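Local coordinates for protein beta-N-acetylhexosaminidase (Akkermansia muciniphila, PDB 6JEB) that hydrolyses terminal non-reducing N-acetylglucosamine and N-acetylgalactosamine residues from beta-linked glycans such as N-glycans and chitobiose, at residues 94-99 against 125-130. Residues are numbered along the deposited sequence; the frame is centred on the assembly and turned at random.
Sequences GLMVDP and HLHLTD
Met96 lays its side chain over one face of the His125 imidazole. Its CG stands 3.3 Å from the ring centroid, 11° off the normal, a CH-pi contact over the middle of the ring, and SD follows above the same face at 3.9 Å from the centroid. With CG anti to the backbone N (chi1 -177°) the thioether first runs alongside the histidine; the extended chi1 and chi2 carry SD onward to 3.8 Å from His127 CB, and the bend at chi3 turns the terminal methyl CE, which also lies by His127 CB. Farther along, Asp98 OD1 meets the edge of the His127 ring at CD2, 3.3 Å away, its carboxylate plane nearly perpendicular (88°) to the imidazole. Where the segments leave the sheet, Pro99 CD rests on His127 O. On the sheet face turned to helix 106-118, Val97 CG2 packs on Leu126 CD2 at 3.6 Å. Parallel pairing sets this register: His125 N donates to Leu95 O, and His125 O receives Val97 N, whose own carbonyl takes His127 N. Strand 92-97, helix 106-118 and strand 123-127 form the first beta-alpha-beta crossover of the TIM barrel of this family 20 glycosidase, and Met96, His125 and His127 face its interior. Both imidazoles are tethered: Glu187 OE1 is hydrogen-bonded to both His125 NE2 and His127 ND1, while His396 bonds His125 ND1. Through its other nitrogen, NE2, His127 gives a nearly straight bond (2.7 Å to Asp130 OD2) in its ring plane, using the anti lone pair of that oxygen, which probably helps to orient this charge-relay aspartate, whose OD1 holds His193 and Arg101. The substrate-binding Arg101 also salt-bridges Asp98 OD2, so Asp98 and Asp130, one from each segment, share one guanidinium, and Trp400, part of the acetamide pocket, meets His127 edge-to-face and touches Met96.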
# COMPACT_ATOMS: atom_id res chain seq x y z
N GLY A 94 -3.55 -0.58 -4.44
CA GLY A 94 -3.20 -0.48 -3.04
C GLY A 94 -2.49 0.79 -2.64
O GLY A 94 -1.83 1.46 -3.44
N LEU A 95 -2.64 1.13 -1.36
CA LEU A 95 -1.79 2.09 -0.67
C LEU A 95 -1.16 1.39 0.53
O LEU A 95 -1.78 0.49 1.13
CB LEU A 95 -2.58 3.31 -0.16
CG LEU A 95 -3.23 4.20 -1.22
CD1 LEU A 95 -4.05 5.29 -0.56
CD2 LEU A 95 -2.19 4.78 -2.17
N MET A 96 0.06 1.78 0.86
CA MET A 96 0.73 1.28 2.06
C MET A 96 0.94 2.43 3.02
O MET A 96 1.44 3.49 2.63
CB MET A 96 2.09 0.65 1.73
CG MET A 96 2.78 0.04 2.96
SD MET A 96 4.57 0.05 2.80
CE MET A 96 4.89 1.76 3.27
N VAL A 97 0.55 2.23 4.28
CA VAL A 97 0.88 3.16 5.35
C VAL A 97 2.01 2.57 6.18
O VAL A 97 2.26 1.36 6.18
CB VAL A 97 -0.33 3.55 6.22
CG1 VAL A 97 -1.33 4.36 5.41
CG2 VAL A 97 -0.99 2.30 6.84
N ASP A 98 2.71 3.45 6.90
CA ASP A 98 3.96 3.12 7.59
C ASP A 98 3.85 3.53 9.06
O ASP A 98 4.55 4.45 9.52
CB ASP A 98 5.12 3.82 6.89
CG ASP A 98 6.48 3.47 7.48
OD1 ASP A 98 6.59 2.58 8.35
OD2 ASP A 98 7.46 4.12 7.03
N PRO A 99 3.00 2.85 9.83
CA PRO A 99 2.94 3.17 11.27
C PRO A 99 4.20 2.77 12.01
O PRO A 99 4.42 3.27 13.12
CB PRO A 99 1.72 2.38 11.75
CG PRO A 99 1.64 1.21 10.78
CD PRO A 99 2.04 1.80 9.45
N HIS A 125 -2.13 -1.84 2.88
CA HIS A 125 -0.96 -2.58 3.34
C HIS A 125 -0.39 -1.83 4.55
O HIS A 125 -0.19 -0.61 4.48
CB HIS A 125 -0.02 -2.65 2.14
CG HIS A 125 1.41 -3.02 2.42
ND1 HIS A 125 2.38 -2.89 1.45
CD2 HIS A 125 2.04 -3.50 3.52
CE1 HIS A 125 3.55 -3.26 1.95
NE2 HIS A 125 3.37 -3.63 3.20
N LEU A 126 -0.22 -2.54 5.66
CA LEU A 126 0.29 -1.96 6.91
C LEU A 126 1.76 -2.35 7.08
O LEU A 126 2.07 -3.52 7.34
CB LEU A 126 -0.50 -2.46 8.11
CG LEU A 126 -2.01 -2.31 8.07
CD1 LEU A 126 -2.64 -2.92 9.33
CD2 LEU A 126 -2.40 -0.84 7.92
N HIS A 127 2.65 -1.37 6.98
CA HIS A 127 4.07 -1.60 7.26
C HIS A 127 4.23 -1.48 8.77
O HIS A 127 4.45 -0.40 9.31
CB HIS A 127 4.94 -0.59 6.51
CG HIS A 127 6.39 -0.92 6.54
ND1 HIS A 127 6.96 -1.86 5.71
CD2 HIS A 127 7.40 -0.42 7.30
CE1 HIS A 127 8.26 -1.94 5.97
NE2 HIS A 127 8.55 -1.08 6.92
N LEU A 128 4.05 -2.61 9.46
CA LEU A 128 3.90 -2.61 10.91
C LEU A 128 5.22 -2.61 11.66
O LEU A 128 5.23 -2.31 12.87
CB LEU A 128 3.10 -3.85 11.34
CG LEU A 128 1.61 -3.84 10.97
CD1 LEU A 128 1.03 -5.25 11.03
CD2 LEU A 128 0.82 -2.91 11.88
N THR A 129 6.32 -2.98 11.01
CA THR A 129 7.59 -3.21 11.69
C THR A 129 8.73 -2.61 10.88
O THR A 129 8.75 -2.70 9.65
CB THR A 129 7.86 -4.71 11.92
OG1 THR A 129 8.19 -5.35 10.68
CG2 THR A 129 6.64 -5.41 12.52
N ASP A 130 9.69 -2.00 11.57
CA ASP A 130 10.89 -1.51 10.91
C ASP A 130 11.96 -1.22 11.95
O ASP A 130 11.90 -1.74 13.08
CB ASP A 130 10.57 -0.30 10.01
CG ASP A 130 11.50 -0.23 8.80
OD1 ASP A 130 12.68 0.13 8.99
OD2 ASP A 130 11.06 -0.58 7.68